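Local coordinates for protein cytosine deaminase (Klebsiella pneumoniae, PDB 4R85) that probably catalyses the hydrolytic deamination of cytosine and 5-methylcytosine, using an iron(II) ion held in an amidohydrolase-fold active site, at residues N321-L330 with E382-V390; N5-A13 with Q342-D350. All blocks are in the same frame, centred on the assembly; numbering follows the deposited sequence.

Contact 1. Residues N321-L330 with E382-V390; sequences NILRILDAGL and EAVRRQARV
A single side-chain amide nitrogen, NE2 of Gln387, links two helices that meet almost at right angles (95° between their N-to-C directions): helix 322-332, which follows strand 303-305 of the amidohydrolase barrel, and helix 380-386, between strands 372-375 and 390-395. Gln387 NE2 donates to Leu323 O over 3.1 Å and also to Val384 O of the helix it has just left. Both acceptors lie in the plane of the amide, but Val384 O is met on a lone pair, whereas Leu323 O is approached from above its carbonyl plane, across from Asp327 N, the regular helical donor. The turn about the CB-CG bond of Gln387 (chi2 -73°) folds the amide back to this position. Beside it Val384 CG2 packs into the helix crossing, 3.9 Å from Asp327 CA and meeting Leu330 CD1 tip to tip at 4.2 Å. Leu323 CD1 reaches over to Ala388 O at 3.4 Å. One water donates to Asp327 OD2 (2.7 Å) and to Val384 O, while OD1 of Asp327 forms a salt bridge with Arg324 of the second subunit. Both amide hydrogens of Gln387 are thus engaged, which should fix the group's rotation, and Asp327 serves the helix crossing and the dimer interface with separate oxygens.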
loop_
_atom_site.group_PDB
_atom_site.type_symbol
_atom_site.label_atom_id
_atom_site.label_comp_id
_atom_site.label_asym_id
_atom_site.label_seq_id
_atom_site.Cartn_x
_atom_site.Cartn_y
_atom_site.Cartn_z
ATOM N N ASN A 321 6.221 -3.115 9.123
ATOM C CA ASN A 321 4.763 -3.148 9.354
ATOM C C ASN A 321 4.015 -4.092 8.408
ATOM O O ASN A 321 3.770 -3.755 7.250
ATOM C CB ASN A 321 4.176 -1.735 9.255
ATOM C CG ASN A 321 2.686 -1.686 9.584
ATOM O OD1 ASN A 321 2.130 -2.617 10.169
ATOM N ND2 ASN A 321 2.039 -0.586 9.221
ATOM N N ILE A 322 3.650 -5.270 8.910
ATOM C CA ILE A 322 2.975 -6.277 8.084
ATOM C C ILE A 322 1.570 -5.843 7.627
ATOM O O ILE A 322 1.044 -6.351 6.626
ATOM C CB ILE A 322 2.910 -7.656 8.806
ATOM C CG1 ILE A 322 2.638 -8.788 7.804
ATOM C CG2 ILE A 322 1.856 -7.641 9.901
ATOM C CD1 ILE A 322 3.881 -9.523 7.348
ATOM N N LEU A 323 0.963 -4.894 8.336
ATOM C CA LEU A 323 -0.360 -4.404 7.924
ATOM C C LEU A 323 -0.287 -3.654 6.594
ATOM O O LEU A 323 -1.264 -3.601 5.844
ATOM C CB LEU A 323 -0.983 -3.517 9.000
ATOM C CG LEU A 323 -1.452 -4.260 10.256
ATOM C CD1 LEU A 323 -2.180 -3.317 11.205
ATOM C CD2 LEU A 323 -2.332 -5.448 9.875
ATOM N N ARG A 324 0.872 -3.071 6.301
ATOM C CA ARG A 324 1.048 -2.386 5.033
ATOM C C ARG A 324 1.058 -3.430 3.914
ATOM O O ARG A 324 0.483 -3.214 2.848
ATOM C CB ARG A 324 2.354 -1.569 5.029
ATOM C CG ARG A 324 2.470 -0.579 3.872
ATOM C CD ARG A 324 3.817 0.181 3.890
ATOM N NE ARG A 324 4.936 -0.756 3.834
ATOM C CZ ARG A 324 5.590 -1.085 2.726
ATOM N NH1 ARG A 324 5.268 -0.531 1.562
ATOM N NH2 ARG A 324 6.576 -1.972 2.783
ATOM N N ILE A 325 1.718 -4.559 4.175
ATOM C CA ILE A 325 1.790 -5.675 3.227
ATOM C C ILE A 325 0.419 -6.295 2.988
ATOM O O ILE A 325 0.037 -6.601 1.847
ATOM C CB ILE A 325 2.713 -6.789 3.759
ATOM C CG1 ILE A 325 4.111 -6.248 4.047
ATOM C CG2 ILE A 325 2.758 -7.980 2.809
ATOM C CD1 ILE A 325 4.626 -5.210 3.089
ATOM N N LEU A 326 -0.314 -6.496 4.078
ATOM C CA LEU A 326 -1.668 -7.006 3.992
ATOM C C LEU A 326 -2.503 -6.114 3.092
ATOM O O LEU A 326 -3.184 -6.600 2.206
ATOM C CB LEU A 326 -2.298 -7.108 5.388
ATOM C CG LEU A 326 -3.763 -7.558 5.444
ATOM C CD1 LEU A 326 -3.918 -8.934 4.812
ATOM C CD2 LEU A 326 -4.266 -7.567 6.894
ATOM N N ASP A 327 -2.445 -4.804 3.317
ATOM C CA ASP A 327 -3.186 -3.856 2.491
ATOM C C ASP A 327 -2.853 -4.056 1.000
ATOM O O ASP A 327 -3.749 -4.212 0.150
ATOM C CB ASP A 327 -2.834 -2.433 2.929
ATOM C CG ASP A 327 -3.698 -1.376 2.271
ATOM O OD1 ASP A 327 -3.131 -0.364 1.794
ATOM O OD2 ASP A 327 -4.938 -1.532 2.260
ATOM N N ALA A 328 -1.557 -4.084 0.702
ATOM C CA ALA A 328 -1.074 -4.263 -0.663
ATOM C C ALA A 328 -1.598 -5.557 -1.270
ATOM O O ALA A 328 -2.075 -5.578 -2.402
ATOM C CB ALA A 328 0.453 -4.268 -0.677
ATOM N N GLY A 329 -1.496 -6.632 -0.500
ATOM C CA GLY A 329 -1.910 -7.942 -0.955
ATOM C C GLY A 329 -3.383 -7.987 -1.283
ATOM O O GLY A 329 -3.773 -8.508 -2.322
ATOM N N LEU A 330 -4.212 -7.435 -0.401
ATOM C CA LEU A 330 -5.652 -7.436 -0.641
ATOM C C LEU A 330 -6.035 -6.684 -1.920
ATOM O O LEU A 330 -6.971 -7.086 -2.628
ATOM C CB LEU A 330 -6.403 -6.862 0.563
ATOM C CG LEU A 330 -6.242 -7.601 1.893
ATOM C CD1 LEU A 330 -7.047 -6.886 2.972
ATOM C CD2 LEU A 330 -6.695 -9.050 1.779
ATOM N N GLU A 382 -11.501 -2.812 10.151
ATOM C CA GLU A 382 -10.977 -1.552 10.663
ATOM C C GLU A 382 -9.461 -1.599 10.836
ATOM O O GLU A 382 -8.779 -0.600 10.615
ATOM C CB GLU A 382 -11.680 -1.173 11.970
ATOM C CG GLU A 382 -13.117 -0.741 11.739
ATOM C CD GLU A 382 -13.196 0.545 10.922
ATOM O OE1 GLU A 382 -12.428 1.483 11.220
ATOM O OE2 GLU A 382 -14.013 0.619 9.983
ATOM N N ALA A 383 -8.937 -2.760 11.217
ATOM C CA ALA A 383 -7.494 -2.911 11.383
ATOM C C ALA A 383 -6.752 -2.568 10.093
ATOM O O ALA A 383 -5.800 -1.783 10.112
ATOM C CB ALA A 383 -7.144 -4.324 11.861
ATOM N N VAL A 384 -7.200 -3.121 8.967
ATOM C CA VAL A 384 -6.519 -2.864 7.695
ATOM C C VAL A 384 -6.860 -1.483 7.120
ATOM O O VAL A 384 -6.002 -0.810 6.529
ATOM C CB VAL A 384 -6.727 -4.004 6.644
ATOM C CG1 VAL A 384 -8.121 -3.981 6.043
ATOM C CG2 VAL A 384 -5.665 -3.897 5.525
ATOM N N ARG A 385 -8.098 -1.042 7.319
ATOM C CA ARG A 385 -8.511 0.247 6.780
ATOM C C ARG A 385 -7.759 1.383 7.449
ATOM O O ARG A 385 -7.347 2.333 6.779
ATOM C CB ARG A 385 -10.007 0.493 6.951
ATOM C CG ARG A 385 -10.461 1.752 6.220
ATOM C CD ARG A 385 -11.927 2.079 6.471
ATOM N NE ARG A 385 -12.174 2.477 7.854
ATOM C CZ ARG A 385 -11.952 3.697 8.347
ATOM N NH1 ARG A 385 -12.215 3.957 9.626
ATOM N NH2 ARG A 385 -11.465 4.660 7.572
ATOM N N ARG A 386 -7.610 1.285 8.769
ATOM C CA ARG A 386 -6.962 2.336 9.547
ATOM C C ARG A 386 -5.460 2.125 9.732
ATOM O O ARG A 386 -4.790 2.995 10.278
ATOM C CB ARG A 386 -7.620 2.466 10.919
ATOM C CG ARG A 386 -9.115 2.729 10.845
ATOM C CD ARG A 386 -9.573 3.657 11.950
ATOM N NE ARG A 386 -9.996 2.950 13.151
ATOM C CZ ARG A 386 -9.351 2.989 14.314
ATOM N NH1 ARG A 386 -9.825 2.317 15.358
ATOM N NH2 ARG A 386 -8.236 3.700 14.439
ATOM N N GLN A 387 -4.949 0.977 9.286
ATOM C CA GLN A 387 -3.577 0.564 9.579
ATOM C C GLN A 387 -3.339 0.666 11.082
ATOM O O GLN A 387 -2.436 1.374 11.536
ATOM C CB GLN A 387 -2.577 1.420 8.795
ATOM C CG GLN A 387 -2.662 1.220 7.284
ATOM C CD GLN A 387 -2.086 -0.114 6.853
ATOM O OE1 GLN A 387 -0.870 -0.295 6.833
ATOM N NE2 GLN A 387 -2.958 -1.066 6.529
ATOM N N ALA A 388 -4.180 -0.036 11.844
ATOM C CA ALA A 388 -4.244 0.123 13.297
ATOM C C ALA A 388 -2.897 -0.063 13.983
ATOM O O ALA A 388 -2.163 -1.005 13.695
ATOM C CB ALA A 388 -5.283 -0.830 13.898
ATOM N N ARG A 389 -2.589 0.854 14.890
ATOM C CA ARG A 389 -1.360 0.804 15.659
ATOM C C ARG A 389 -1.412 -0.313 16.691
ATOM O O ARG A 389 -2.474 -0.626 17.234
ATOM C CB ARG A 389 -1.132 2.154 16.342
ATOM C CG ARG A 389 -0.954 3.297 15.353
ATOM C CD ARG A 389 -1.399 4.638 15.924
ATOM N NE ARG A 389 -0.293 5.411 16.491
ATOM C CZ ARG A 389 -0.015 5.477 17.789
ATOM N NH1 ARG A 389 -0.759 4.811 18.662
ATOM N NH2 ARG A 389 1.008 6.208 18.214
ATOM N N VAL A 390 -0.261 -0.918 16.954
ATOM C CA VAL A 390 -0.153 -1.901 18.019
ATOM C C VAL A 390 0.063 -1.144 19.314
ATOM O O VAL A 390 1.097 -0.489 19.498
ATOM C CB VAL A 390 1.023 -2.856 17.787
ATOM C CG1 VAL A 390 1.252 -3.728 19.021
ATOM C CG2 VAL A 390 0.778 -3.704 16.534
HETATM O O HOH W 1 0.178 0.347 11.484
HETATM O O HOH W 2 -6.012 0.364 3.821
#

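Contact 2. Residues N5-A13 with Q342-D350; sequences NARLRRQEA and QRCLDFVTD
Arg9 and Asp346 meet with guanidinium and carboxylate planes 79° apart, where a type II beta turn (Leu8 to Gln11) leading out of the N-terminal four-stranded sheet meets the connection between helices 338-342 and 350-355 of the amidohydrolase (TIM-barrel) fold. The grip is end-on, with NH1 and NH2 of Arg9 both donating to the one oxygen OD1 of Asp346. Arg9 NH2 reaches Asp346 OD1 at 2.7 Å from above the carboxylate plane, while NH1 comes nearly head-on to the C-O bond. Leu345 CB lies over one face of the Arg9 guanidinium, 3.6 Å from NE, and Asp350 OD2 approaches its edge. Asp380 forms a further salt bridge with Arg9 NH2. Arg343 takes the other oxygen side-on: two bends curl its chain until NE and NH1 both reach Asp346 OD2. Arg343 NH2 forms a salt bridge with Asp297. Arg10 runs alongside Arg343, pointing the same way, and lays its guanidinium face on Arg343 CB. With an arginine on each oxygen, Asp346 probably remains ionised. Two waters link Arg10 to this carboxylate, one of them only weakly on the Arg10 side; the other accepts from Arg10 NH1 at 2.8 Å and donates to Asp346 OD1 at 2.9 Å.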
loop_
_atom_site.group_PDB
_atom_site.type_symbol
_atom_site.label_atom_id
_atom_site.label_comp_id
_atom_site.label_asym_id
_atom_site.label_seq_id
_atom_site.Cartn_x
_atom_site.Cartn_y
_atom_site.Cartn_z
ATOM N N ASN A 5 -12.415 -6.095 28.596
ATOM C CA ASN A 5 -13.067 -5.344 27.527
ATOM C C ASN A 5 -12.392 -5.551 26.178
ATOM O O ASN A 5 -12.315 -4.633 25.358
ATOM C CB ASN A 5 -13.116 -3.849 27.858
ATOM C CG ASN A 5 -13.972 -3.545 29.071
ATOM O OD1 ASN A 5 -14.954 -4.239 29.351
ATOM N ND2 ASN A 5 -13.606 -2.492 29.798
ATOM N N ALA A 6 -11.898 -6.761 25.950
ATOM C CA ALA A 6 -11.186 -7.050 24.716
ATOM C C ALA A 6 -12.102 -7.733 23.720
ATOM O O ALA A 6 -12.895 -8.598 24.088
ATOM C CB ALA A 6 -9.982 -7.920 24.992
ATOM N N ARG A 7 -12.003 -7.328 22.461
ATOM C CA ARG A 7 -12.663 -8.062 21.393
ATOM C C ARG A 7 -11.760 -9.192 20.935
ATOM O O ARG A 7 -10.529 -9.083 20.990
ATOM C CB ARG A 7 -12.974 -7.142 20.216
ATOM C CG ARG A 7 -13.868 -5.966 20.571
ATOM C CD ARG A 7 -15.318 -6.368 20.669
ATOM N NE ARG A 7 -15.818 -6.863 19.395
ATOM C CZ ARG A 7 -16.363 -6.099 18.455
ATOM N NH1 ARG A 7 -16.790 -6.654 17.328
ATOM N NH2 ARG A 7 -16.485 -4.787 18.641
ATOM N N LEU A 8 -12.366 -10.280 20.479
ATOM C CA LEU A 8 -11.614 -11.331 19.797
ATOM C C LEU A 8 -12.075 -11.365 18.349
ATOM O O LEU A 8 -13.145 -10.842 18.025
ATOM C CB LEU A 8 -11.820 -12.681 20.484
ATOM C CG LEU A 8 -11.269 -12.736 21.912
ATOM C CD1 LEU A 8 -11.630 -14.064 22.562
ATOM C CD2 LEU A 8 -9.743 -12.520 21.922
ATOM N N ARG A 9 -11.266 -11.951 17.475
ATOM C CA ARG A 9 -11.540 -11.886 16.041
ATOM C C ARG A 9 -12.847 -12.563 15.649
ATOM O O ARG A 9 -13.128 -13.684 16.072
ATOM C CB ARG A 9 -10.375 -12.463 15.228
ATOM C CG ARG A 9 -9.153 -11.560 15.198
ATOM C CD ARG A 9 -8.135 -12.044 14.172
ATOM N NE ARG A 9 -8.768 -12.188 12.863
ATOM C CZ ARG A 9 -8.603 -13.235 12.062
ATOM N NH1 ARG A 9 -7.809 -14.237 12.428
ATOM N NH2 ARG A 9 -9.219 -13.267 10.886
ATOM N N ARG A 10 -13.640 -11.859 14.843
ATOM C CA ARG A 10 -14.881 -12.395 14.288
ATOM C C ARG A 10 -15.890 -12.834 15.349
ATOM O O ARG A 10 -16.658 -13.773 15.133
ATOM C CB ARG A 10 -14.586 -13.541 13.311
ATOM C CG ARG A 10 -13.707 -13.125 12.140
ATOM C CD ARG A 10 -13.305 -14.317 11.285
ATOM N NE ARG A 10 -14.374 -14.757 10.394
ATOM C CZ ARG A 10 -14.263 -15.780 9.549
ATOM N NH1 ARG A 10 -13.129 -16.469 9.483
ATOM N NH2 ARG A 10 -15.284 -16.114 8.772
ATOM N N GLN A 11 -15.880 -12.151 16.491
ATOM C CA GLN A 11 -16.884 -12.361 17.533
ATOM C C GLN A 11 -17.421 -11.017 17.999
ATOM O O GLN A 11 -16.724 -10.001 17.916
ATOM C CB GLN A 11 -16.298 -13.132 18.714
ATOM C CG GLN A 11 -15.829 -14.527 18.365
ATOM C CD GLN A 11 -15.533 -15.358 19.595
ATOM O OE1 GLN A 11 -14.380 -15.697 19.865
ATOM N NE2 GLN A 11 -16.577 -15.696 20.347
ATOM N N GLU A 12 -18.661 -10.993 18.479
ATOM C CA GLU A 12 -19.243 -9.725 18.902
ATOM C C GLU A 12 -19.058 -9.452 20.396
ATOM O O GLU A 12 -19.087 -8.297 20.823
ATOM C CB GLU A 12 -20.725 -9.630 18.515
ATOM C CG GLU A 12 -21.211 -8.191 18.351
ATOM C CD GLU A 12 -22.721 -8.082 18.175
ATOM O OE1 GLU A 12 -23.321 -8.983 17.545
ATOM O OE2 GLU A 12 -23.306 -7.093 18.675
ATOM N N ALA A 13 -18.860 -10.508 21.184
ATOM C CA ALA A 13 -18.764 -10.359 22.641
ATOM C C ALA A 13 -17.428 -9.763 23.091
ATOM O O ALA A 13 -16.427 -9.872 22.387
ATOM C CB ALA A 13 -18.995 -11.694 23.324
ATOM N N GLN A 342 -13.601 -9.143 6.346
ATOM C CA GLN A 342 -13.981 -9.592 7.683
ATOM C C GLN A 342 -13.036 -10.619 8.318
ATOM O O GLN A 342 -13.068 -10.814 9.532
ATOM C CB GLN A 342 -15.405 -10.145 7.685
ATOM C CG GLN A 342 -16.474 -9.068 7.690
ATOM C CD GLN A 342 -17.756 -9.542 8.352
ATOM O OE1 GLN A 342 -18.349 -8.828 9.163
ATOM N NE2 GLN A 342 -18.184 -10.756 8.015
ATOM N N ARG A 343 -12.219 -11.284 7.505
ATOM C CA ARG A 343 -11.270 -12.285 8.016
ATOM C C ARG A 343 -9.844 -12.077 7.490
ATOM O O ARG A 343 -9.024 -13.000 7.542
ATOM C CB ARG A 343 -11.745 -13.718 7.685
ATOM C CG ARG A 343 -12.150 -13.983 6.221
ATOM C CD ARG A 343 -10.976 -14.004 5.235
ATOM N NE ARG A 343 -10.027 -15.078 5.526
ATOM C CZ ARG A 343 -9.714 -16.047 4.673
ATOM N NH1 ARG A 343 -8.856 -16.999 5.032
ATOM N NH2 ARG A 343 -10.253 -16.064 3.459
ATOM N N CYS A 344 -9.546 -10.888 6.975
ATOM C CA CYS A 344 -8.253 -10.672 6.303
ATOM C C CYS A 344 -7.045 -10.806 7.225
ATOM O O CYS A 344 -5.917 -11.026 6.759
ATOM C CB CYS A 344 -8.214 -9.317 5.589
ATOM S SG CYS A 344 -8.309 -7.887 6.699
ATOM N N LEU A 345 -7.251 -10.690 8.532
ATOM C CA LEU A 345 -6.103 -10.830 9.436
ATOM C C LEU A 345 -5.532 -12.259 9.462
ATOM O O LEU A 345 -4.384 -12.467 9.895
ATOM C CB LEU A 345 -6.425 -10.328 10.852
ATOM C CG LEU A 345 -6.517 -8.802 11.006
ATOM C CD1 LEU A 345 -6.853 -8.406 12.449
ATOM C CD2 LEU A 345 -5.225 -8.118 10.530
ATOM N N ASP A 346 -6.318 -13.228 8.986
ATOM C CA ASP A 346 -5.831 -14.601 8.790
ATOM C C ASP A 346 -4.476 -14.642 8.072
ATOM O O ASP A 346 -3.613 -15.463 8.391
ATOM C CB ASP A 346 -6.798 -15.416 7.926
ATOM C CG ASP A 346 -8.086 -15.800 8.644
ATOM O OD1 ASP A 346 -8.206 -15.615 9.879
ATOM O OD2 ASP A 346 -8.981 -16.320 7.943
ATOM N N PHE A 347 -4.307 -13.776 7.080
ATOM C CA PHE A 347 -3.151 -13.852 6.182
ATOM C C PHE A 347 -1.845 -13.361 6.790
ATOM O O PHE A 347 -0.775 -13.549 6.201
ATOM C CB PHE A 347 -3.449 -13.128 4.864
ATOM C CG PHE A 347 -4.635 -13.700 4.139
ATOM C CD1 PHE A 347 -4.561 -14.963 3.564
ATOM C CD2 PHE A 347 -5.829 -13.002 4.067
ATOM C CE1 PHE A 347 -5.656 -15.516 2.913
ATOM C CE2 PHE A 347 -6.926 -13.547 3.420
ATOM C CZ PHE A 347 -6.841 -14.803 2.841
ATOM N N VAL A 348 -1.930 -12.738 7.965
ATOM C CA VAL A 348 -0.732 -12.249 8.646
ATOM C C VAL A 348 -0.657 -12.714 10.097
ATOM O O VAL A 348 0.200 -12.261 10.855
ATOM C CB VAL A 348 -0.631 -10.729 8.587
ATOM C CG1 VAL A 348 -0.520 -10.274 7.124
ATOM C CG2 VAL A 348 -1.829 -10.098 9.271
ATOM N N THR A 349 -1.562 -13.612 10.478
ATOM C CA THR A 349 -1.511 -14.244 11.791
ATOM C C THR A 349 -1.639 -15.772 11.681
ATOM O O THR A 349 -0.639 -16.477 11.511
ATOM C CB THR A 349 -2.590 -13.666 12.788
ATOM O OG1 THR A 349 -3.908 -13.837 12.249
ATOM C CG2 THR A 349 -2.328 -12.183 13.084
ATOM N N ASP A 350 -2.867 -16.273 11.783
ATOM C CA ASP A 350 -3.141 -17.715 11.779
ATOM C C ASP A 350 -2.492 -18.498 10.644
ATOM O O ASP A 350 -1.889 -19.546 10.883
ATOM C CB ASP A 350 -4.654 -17.990 11.743
ATOM C CG ASP A 350 -5.393 -17.410 12.937
ATOM O OD1 ASP A 350 -4.740 -17.001 13.924
ATOM O OD2 ASP A 350 -6.642 -17.377 12.889
HETATM O O HOH W 3 -5.723 -14.357 14.489
HETATM O O HOH W 4 -10.699 -16.697 10.924
HETATM O O HOH W 5 -10.980 -18.103 7.744
#

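In the fold
From the N terminus, the chain leaves strand 2-7 of the small four-stranded sheet, makes the 5-13 turn, completes the small sheet and then runs through the amidohydrolase barrel before reaching 321-330. Contact 2 closes a long loop of 328 residues when 342-350 returns to that turn; contact 1 closes a shorter one of 51 residues when 382-390 packs on helix 322-332. The two loops cross, since 342-350 falls between the segments of contact 1. The contacts also touch: Leu326 CD2 meets Leu345 CD2 at 3.8 Å, and Ile322 packs on Val348. Together they tie the N-terminal sheet, helix 322-332 and the loop after helix 338-342 to helix 380-386.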